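Local coordinates for protein putative hexulose 6 phosphate synthase (Salmonella typhimurium, PDB 3F4W) that is of unproven function but belongs to the HUMPS family and folds as a TIM barrel, at residues L3-D8 against V17-V22; Q105-M110 against A128-V133; R161-G166 against V183-S188. One frame throughout, in Å; residues are numbered along the deposited sequence.

Interaction 1 of 3, residues L3-D8 against V17-V22; sequences LQLALD and VFMDKV
L5 and L7 of strand 2-7 meet F18, M19 and V22 of helix 12-22 in the first beta-alpha-beta unit of the TIM barrel, where the helix lies against the outer wall of the first strand. The two short segments run nearly antiparallel, at 159°, with their axes 11.4 Å apart, and the space between the backbones is bridged by side chains alone; no hydrogen bond crosses it.

The sulfur contacts come first. M19 has its chain folded at chi2 (-49°) and chi3 (-54°), which turns SD back toward the strand and brings it into contact with both leucines. L5 reaches it end on, CD2 lying 3.6 Å from M19 SD, while L7 comes at a slant and brings CD1 to 3.9 Å from the same SD. Further out, M19 also packs on I29 of the next strand and on Y51.

The aromatic contacts are looser. L5 CD2 sits at the edge of the F18 ring, near its plane and 4.2 Å from CE2, and L7 CD2 approaches F18 CD2 obliquely at 4.3 Å. P196, at the start of helix 196-209, touches both F18 and V22, so the last helix of the barrel continues this apolar layer.

The aliphatic contact closes the group. The L5 and V22 side chains cross at about a right angle. L5 CD2, the methyl that also meets F18 and M19, lies 3.8 Å from V22 CG2.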
loop_
_atom_site.group_PDB
_atom_site.type_symbol
_atom_site.label_atom_id
_atom_site.label_comp_id
_atom_site.label_asym_id
_atom_site.label_seq_id
_atom_site.Cartn_x
_atom_site.Cartn_y
_atom_site.Cartn_z
ATOM N N LEU A 3 -5.050 12.884 19.320
ATOM C CA LEU A 3 -4.296 11.644 19.464
ATOM C C LEU A 3 -4.845 10.570 18.533
ATOM O O LEU A 3 -5.985 10.133 18.674
ATOM C CB LEU A 3 -4.314 11.149 20.911
ATOM C CG LEU A 3 -3.684 9.773 21.144
ATOM C CD1 LEU A 3 -2.273 9.714 20.568
ATOM C CD2 LEU A 3 -3.676 9.415 22.626
ATOM N N GLN A 4 -4.026 10.150 17.576
ATOM C CA GLN A 4 -4.399 9.080 16.661
ATOM C C GLN A 4 -3.673 7.806 17.077
ATOM O O GLN A 4 -2.457 7.813 17.265
ATOM C CB GLN A 4 -4.041 9.470 15.226
ATOM C CG GLN A 4 -4.196 8.362 14.203
ATOM C CD GLN A 4 -4.080 8.879 12.778
ATOM O OE1 GLN A 4 -4.587 9.954 12.458
ATOM N NE2 GLN A 4 -3.416 8.114 11.917
ATOM N N LEU A 5 -4.426 6.721 17.241
ATOM C CA LEU A 5 -3.869 5.444 17.681
ATOM C C LEU A 5 -3.772 4.427 16.544
ATOM O O LEU A 5 -4.788 3.963 16.025
ATOM C CB LEU A 5 -4.712 4.855 18.813
ATOM C CG LEU A 5 -4.312 3.460 19.293
ATOM C CD1 LEU A 5 -2.973 3.497 20.015
ATOM C CD2 LEU A 5 -5.382 2.885 20.197
ATOM N N ALA A 6 -2.548 4.069 16.172
ATOM C CA ALA A 6 -2.338 3.078 15.118
ATOM C C ALA A 6 -2.493 1.641 15.620
ATOM O O ALA A 6 -1.728 1.182 16.467
ATOM C CB ALA A 6 -0.966 3.270 14.467
ATOM N N LEU A 7 -3.492 0.938 15.093
ATOM C CA LEU A 7 -3.643 -0.490 15.339
ATOM C C LEU A 7 -3.047 -1.266 14.166
ATOM O O LEU A 7 -3.698 -1.458 13.141
ATOM C CB LEU A 7 -5.117 -0.858 15.519
ATOM C CG LEU A 7 -5.886 -0.095 16.601
ATOM C CD1 LEU A 7 -7.336 -0.538 16.626
ATOM C CD2 LEU A 7 -5.243 -0.295 17.963
ATOM N N ASP A 8 -1.804 -1.707 14.316
ATOM C CA ASP A 8 -1.080 -2.304 13.198
ATOM C C ASP A 8 -1.130 -3.833 13.156
ATOM O O ASP A 8 -1.558 -4.419 12.161
ATOM C CB ASP A 8 0.374 -1.821 13.184
ATOM C CG ASP A 8 0.515 -0.396 12.661
ATOM O OD1 ASP A 8 -0.425 0.097 11.998
ATOM O OD2 ASP A 8 1.569 0.233 12.908
ATOM N N VAL A 17 -11.204 -5.806 21.723
ATOM C CA VAL A 17 -10.947 -5.909 23.151
ATOM C C VAL A 17 -10.006 -4.806 23.626
ATOM O O VAL A 17 -10.235 -4.190 24.668
ATOM C CB VAL A 17 -10.338 -7.271 23.509
ATOM C CG1 VAL A 17 -9.716 -7.223 24.894
ATOM C CG2 VAL A 17 -11.394 -8.362 23.415
ATOM N N PHE A 18 -8.950 -4.557 22.856
ATOM C CA PHE A 18 -7.936 -3.578 23.239
ATOM C C PHE A 18 -8.475 -2.152 23.290
ATOM O O PHE A 18 -8.121 -1.385 24.184
ATOM C CB PHE A 18 -6.728 -3.646 22.298
ATOM C CG PHE A 18 -5.610 -2.709 22.677
ATOM C CD1 PHE A 18 -4.673 -3.076 23.630
ATOM C CD2 PHE A 18 -5.500 -1.464 22.083
ATOM C CE1 PHE A 18 -3.645 -2.217 23.983
ATOM C CE2 PHE A 18 -4.476 -0.597 22.429
ATOM C CZ PHE A 18 -3.548 -0.971 23.382
ATOM N N MET A 19 -9.321 -1.794 22.330
ATOM C CA MET A 19 -9.847 -0.433 22.255
ATOM C C MET A 19 -10.622 -0.027 23.508
ATOM O O MET A 19 -10.603 1.137 23.903
ATOM C CB MET A 19 -10.709 -0.240 21.005
ATOM C CG MET A 19 -9.907 -0.012 19.725
ATOM S SD MET A 19 -8.612 1.240 19.881
ATOM C CE MET A 19 -9.526 2.654 20.495
ATOM N N ASP A 20 -11.301 -0.984 24.131
ATOM C CA ASP A 20 -12.060 -0.697 25.346
ATOM C C ASP A 20 -11.162 -0.170 26.463
ATOM O O ASP A 20 -11.630 0.492 27.389
ATOM C CB ASP A 20 -12.820 -1.938 25.818
ATOM C CG ASP A 20 -14.052 -2.215 24.983
ATOM O OD1 ASP A 20 -14.506 -3.379 24.951
ATOM O OD2 ASP A 20 -14.562 -1.264 24.354
ATOM N N LYS A 21 -9.869 -0.457 26.365
ATOM C CA LYS A 21 -8.919 -0.046 27.389
ATOM C C LYS A 21 -8.499 1.417 27.264
ATOM O O LYS A 21 -8.096 2.032 28.247
ATOM C CB LYS A 21 -7.665 -0.923 27.339
ATOM C CG LYS A 21 -7.863 -2.377 27.720
ATOM C CD LYS A 21 -6.506 -3.068 27.780
ATOM C CE LYS A 21 -6.575 -4.418 28.468
ATOM N NZ LYS A 21 -7.098 -5.467 27.563
ATOM N N VAL A 22 -8.580 1.969 26.056
ATOM C CA VAL A 22 -7.958 3.261 25.777
ATOM C C VAL A 22 -8.852 4.268 25.051
ATOM O O VAL A 22 -8.518 5.451 24.970
ATOM C CB VAL A 22 -6.674 3.079 24.943
ATOM C CG1 VAL A 22 -5.631 2.309 25.735
ATOM C CG2 VAL A 22 -6.988 2.361 23.636
#

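Interaction 2 of 3, residues Q105-M110 against A128-V133; sequences QVVVDM and ADMLAV
Q105 opens the pairing by bringing its amide NE2 against D129 CB and M130 CB, 3.5 Å from the latter. The same NE2 donates to V106 O, a bond that lies in the amide plane and fixes its rotation, while OE1 accepts a hydrogen bond from a water that also donates to D129 OD2. V106 O accepts a hydrogen bond from a second water, which in turn accepts one from D129 N. V107 spreads its two methyls along the partner strand: CG2 lies 3.7 Å from SD of the extended M130 chain, and CG1 is 3.8 Å from A132 CB. At V108 the backbone bonds both ways, N to M130 O at 2.9 Å and O from A132 N at 2.8 Å. On that residue's face of the sheet V108 CB packs 3.7 Å from L131 CD2, the two side chains pointing the same way. D109 turns its carboxylate to H134 ND1 and I111 N. M110 N gives the last bond, 2.8 Å to A132 O, and the M110 side chain packs on helix 116-126. This is the parallel strand pairing of a right-handed beta-alpha-beta crossover in a TIM barrel.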
loop_
_atom_site.group_PDB
_atom_site.type_symbol
_atom_site.label_atom_id
_atom_site.label_comp_id
_atom_site.label_asym_id
_atom_site.label_seq_id
_atom_site.Cartn_x
_atom_site.Cartn_y
_atom_site.Cartn_z
ATOM N N GLN A 105 -11.995 12.924 4.358
ATOM C CA GLN A 105 -10.660 13.516 4.302
ATOM C C GLN A 105 -9.550 12.547 3.911
ATOM O O GLN A 105 -9.480 11.422 4.405
ATOM C CB GLN A 105 -10.318 14.167 5.647
ATOM C CG GLN A 105 -8.911 14.752 5.729
ATOM C CD GLN A 105 -8.794 16.098 5.044
ATOM O OE1 GLN A 105 -9.633 16.979 5.232
ATOM N NE2 GLN A 105 -7.746 16.267 4.244
ATOM N N VAL A 106 -8.681 13.011 3.025
ATOM C CA VAL A 106 -7.481 12.279 2.651
ATOM C C VAL A 106 -6.271 12.801 3.431
ATOM O O VAL A 106 -6.094 14.008 3.600
ATOM C CB VAL A 106 -7.206 12.399 1.140
ATOM C CG1 VAL A 106 -5.746 12.051 0.823
ATOM C CG2 VAL A 106 -8.171 11.517 0.351
ATOM N N VAL A 107 -5.453 11.878 3.919
ATOM C CA VAL A 107 -4.203 12.225 4.574
ATOM C C VAL A 107 -3.052 11.734 3.704
ATOM O O VAL A 107 -2.969 10.546 3.390
ATOM C CB VAL A 107 -4.093 11.560 5.958
ATOM C CG1 VAL A 107 -2.712 11.798 6.544
ATOM C CG2 VAL A 107 -5.181 12.084 6.891
ATOM N N VAL A 108 -2.173 12.641 3.292
ATOM C CA VAL A 108 -1.037 12.246 2.469
ATOM C C VAL A 108 0.124 11.853 3.374
ATOM O O VAL A 108 0.680 12.692 4.081
ATOM C CB VAL A 108 -0.588 13.368 1.516
ATOM C CG1 VAL A 108 0.497 12.854 0.574
ATOM C CG2 VAL A 108 -1.766 13.899 0.724
ATOM N N ASP A 109 0.466 10.568 3.367
ATOM C CA ASP A 109 1.553 10.053 4.194
ATOM C C ASP A 109 2.873 10.248 3.470
ATOM O O ASP A 109 3.102 9.669 2.408
ATOM C CB ASP A 109 1.324 8.573 4.506
ATOM C CG ASP A 109 2.381 7.995 5.435
ATOM O OD1 ASP A 109 2.094 6.974 6.088
ATOM O OD2 ASP A 109 3.494 8.545 5.517
ATOM N N MET A 110 3.743 11.061 4.060
ATOM C CA MET A 110 4.971 11.492 3.404
ATOM C C MET A 110 6.148 10.566 3.666
ATOM O O MET A 110 7.299 10.955 3.485
ATOM C CB MET A 110 5.326 12.909 3.858
ATOM C CG MET A 110 4.215 13.906 3.620
ATOM S SD MET A 110 3.937 14.169 1.865
ATOM C CE MET A 110 5.431 15.047 1.435
ATOM N N ALA A 128 -3.825 19.070 -1.801
ATOM C CA ALA A 128 -3.659 18.297 -0.574
ATOM C C ALA A 128 -3.793 19.179 0.662
ATOM O O ALA A 128 -3.146 20.220 0.777
ATOM C CB ALA A 128 -2.331 17.551 -0.572
ATOM N N ASP A 129 -4.623 18.719 1.592
ATOM C CA ASP A 129 -5.142 19.519 2.687
ATOM C C ASP A 129 -4.558 19.072 4.023
ATOM O O ASP A 129 -4.578 19.816 5.003
ATOM C CB ASP A 129 -6.662 19.334 2.729
ATOM C CG ASP A 129 -7.391 20.590 3.120
ATOM O OD1 ASP A 129 -6.816 21.399 3.875
ATOM O OD2 ASP A 129 -8.542 20.768 2.670
ATOM N N MET A 130 -4.059 17.842 4.059
ATOM C CA MET A 130 -3.562 17.253 5.294
ATOM C C MET A 130 -2.409 16.314 4.991
ATOM O O MET A 130 -2.546 15.392 4.184
ATOM C CB MET A 130 -4.683 16.489 5.995
ATOM C CG MET A 130 -4.303 15.897 7.340
ATOM S SD MET A 130 -5.772 15.489 8.304
ATOM C CE MET A 130 -5.022 14.848 9.800
ATOM N N LEU A 131 -1.276 16.550 5.642
ATOM C CA LEU A 131 -0.061 15.797 5.367
ATOM C C LEU A 131 0.476 15.211 6.661
ATOM O O LEU A 131 0.420 15.849 7.711
ATOM C CB LEU A 131 1.003 16.704 4.742
ATOM C CG LEU A 131 0.555 17.647 3.620
ATOM C CD1 LEU A 131 1.647 18.665 3.295
ATOM C CD2 LEU A 131 0.134 16.865 2.372
ATOM N N ALA A 132 1.008 14.002 6.579
ATOM C CA ALA A 132 1.564 13.341 7.746
ATOM C C ALA A 132 3.030 13.071 7.495
ATOM O O ALA A 132 3.373 12.377 6.539
ATOM C CB ALA A 132 0.832 12.033 8.012
ATOM N N VAL A 133 3.901 13.622 8.330
ATOM C CA VAL A 133 5.294 13.214 8.270
ATOM C C VAL A 133 5.368 11.890 9.008
ATOM O O VAL A 133 4.725 11.709 10.042
ATOM C CB VAL A 133 6.269 14.256 8.881
ATOM C CG1 VAL A 133 5.610 15.624 8.978
ATOM C CG2 VAL A 133 6.784 13.797 10.230
HETATM O O HOH W 1 -10.612 19.235 3.735
HETATM O O HOH W 2 -4.948 15.996 1.791
#

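Interaction 3 of 3, residues R161-G166 against V183-S188; sequences RIAVAG and VVIVGS
With chi1 at -60°, I185 places CG1 opposite its own carbonyl carbon, and chi2 of 158° then extends CD1 to lie 3.7 Å from A165 CB and 3.9 Å from A163 CB. The extended R161 chain carries its guanidinium alongside V183, whose CG2 methyl rests over one face of the group, 3.8 Å from R161 NH2. Along the same face of the sheet small side chains allow close approach: A163 CB meets V183 CB, and A165 CB lies 3.5 Å from I185 CB.

Parallel backbone pairing holds the two strands, inclined at 21°. V183 uses both of its backbone polar groups, N donating to I162 O and O accepting from V164 N, each at 3.0 Å. I185 N then donates to V164 O at 2.9 Å. Beyond that bond a water accepts a hydrogen bond from G166 N.

At this end a malonate ion, probably from the crystallisation liquor, lies near A165 and accepts a hydrogen bond from S188 N and a weak one from G187 N; G187 is the N-cap of helix 188-191. Strand 161-165 has strand 130-134 on its other edge, strand 183-186 pairs onward with strand 2-7 to close the barrel, and helix 147-156 covers I162 and V164 from outside.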
loop_
_atom_site.group_PDB
_atom_site.type_symbol
_atom_site.label_atom_id
_atom_site.label_comp_id
_atom_site.label_asym_id
_atom_site.label_seq_id
_atom_site.Cartn_x
_atom_site.Cartn_y
_atom_site.Cartn_z
ATOM N N ARG A 161 -3.008 20.918 7.218
ATOM C CA ARG A 161 -3.066 20.337 8.551
ATOM C C ARG A 161 -1.933 19.317 8.600
ATOM O O ARG A 161 -1.618 18.701 7.582
ATOM C CB ARG A 161 -4.417 19.650 8.735
ATOM C CG ARG A 161 -4.775 19.263 10.156
ATOM C CD ARG A 161 -6.141 18.572 10.197
ATOM N NE ARG A 161 -6.497 18.146 11.548
ATOM C CZ ARG A 161 -7.461 17.277 11.834
ATOM N NH1 ARG A 161 -8.182 16.720 10.866
ATOM N NH2 ARG A 161 -7.703 16.959 13.096
ATOM N N ILE A 162 -1.307 19.143 9.759
ATOM C CA ILE A 162 -0.117 18.293 9.844
ATOM C C ILE A 162 -0.227 17.212 10.912
ATOM O O ILE A 162 -0.601 17.487 12.051
ATOM C CB ILE A 162 1.153 19.120 10.132
ATOM C CG1 ILE A 162 1.340 20.216 9.079
ATOM C CG2 ILE A 162 2.380 18.213 10.196
ATOM C CD1 ILE A 162 1.543 19.696 7.669
ATOM N N ALA A 163 0.116 15.983 10.533
ATOM C CA ALA A 163 0.202 14.873 11.473
ATOM C C ALA A 163 1.641 14.375 11.548
ATOM O O ALA A 163 2.437 14.619 10.642
ATOM C CB ALA A 163 -0.738 13.742 11.058
ATOM N N VAL A 164 1.981 13.693 12.636
ATOM C CA VAL A 164 3.318 13.129 12.773
ATOM C C VAL A 164 3.298 11.747 13.431
ATOM O O VAL A 164 2.613 11.525 14.432
ATOM C CB VAL A 164 4.281 14.088 13.522
ATOM C CG1 VAL A 164 3.760 14.401 14.914
ATOM C CG2 VAL A 164 5.681 13.496 13.581
ATOM N N ALA A 165 4.052 10.822 12.841
ATOM C CA ALA A 165 4.135 9.456 13.329
ATOM C C ALA A 165 5.567 8.951 13.220
ATOM O O ALA A 165 6.290 9.305 12.286
ATOM C CB ALA A 165 3.205 8.553 12.527
ATOM N N GLY A 166 5.971 8.121 14.173
ATOM C CA GLY A 166 7.275 7.489 14.108
ATOM C C GLY A 166 7.795 7.053 15.461
ATOM O O GLY A 166 8.797 7.573 15.943
ATOM N N VAL A 183 -2.068 16.632 14.569
ATOM C CA VAL A 183 -2.323 15.264 15.001
ATOM C C VAL A 183 -1.024 14.567 15.373
ATOM O O VAL A 183 -0.044 14.615 14.628
ATOM C CB VAL A 183 -3.050 14.442 13.909
ATOM C CG1 VAL A 183 -3.236 12.988 14.359
ATOM C CG2 VAL A 183 -4.392 15.076 13.567
ATOM N N VAL A 184 -1.019 13.938 16.539
ATOM C CA VAL A 184 0.094 13.103 16.953
ATOM C C VAL A 184 -0.347 11.644 16.867
ATOM O O VAL A 184 -1.363 11.256 17.448
ATOM C CB VAL A 184 0.550 13.443 18.380
ATOM C CG1 VAL A 184 1.599 12.454 18.851
ATOM C CG2 VAL A 184 1.088 14.867 18.431
ATOM N N ILE A 185 0.407 10.847 16.114
ATOM C CA ILE A 185 0.079 9.443 15.889
ATOM C C ILE A 185 0.960 8.542 16.751
ATOM O O ILE A 185 2.183 8.681 16.761
ATOM C CB ILE A 185 0.253 9.060 14.395
ATOM C CG1 ILE A 185 -0.658 9.917 13.510
ATOM C CG2 ILE A 185 -0.031 7.584 14.185
ATOM C CD1 ILE A 185 -0.214 10.007 12.056
ATOM N N VAL A 186 0.333 7.628 17.481
ATOM C CA VAL A 186 1.055 6.703 18.344
ATOM C C VAL A 186 0.524 5.297 18.119
ATOM O O VAL A 186 -0.679 5.099 17.943
ATOM C CB VAL A 186 0.910 7.085 19.836
ATOM C CG1 VAL A 186 1.492 5.998 20.729
ATOM C CG2 VAL A 186 1.594 8.415 20.108
ATOM N N GLY A 187 1.425 4.323 18.106
ATOM C CA GLY A 187 1.033 2.943 17.908
ATOM C C GLY A 187 1.649 2.055 18.965
ATOM O O GLY A 187 1.059 1.834 20.023
ATOM N N SER A 188 2.855 1.577 18.679
ATOM C CA SER A 188 3.550 0.605 19.520
ATOM C C SER A 188 3.668 1.005 20.991
ATOM O O SER A 188 3.535 0.164 21.879
ATOM C CB SER A 188 4.941 0.314 18.947
ATOM O OG SER A 188 5.628 -0.639 19.738
HETATM O O HOH W 3 4.348 7.457 16.492
#

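All three contacts are largely buried and belong to one barrel, yet they hold different pairs of its elements. Interaction 1 ties a helix to its strand through apolar and sulfur packing alone, whereas interactions 2 and 3 pair neighbouring parallel strands through backbone hydrogen bonds; in interaction 2 waters also join Q105 and V106 to D129. Interaction 3 links the others: L131 O and V133 N probably bond to A163, and Q4 O and A6 N to V186, the latter closing the ring. Interactions 1 and 2 do not touch, their centres lying about 21 Å apart on opposite sides of the chain's centre. A malonate ion is bound beside interaction 3.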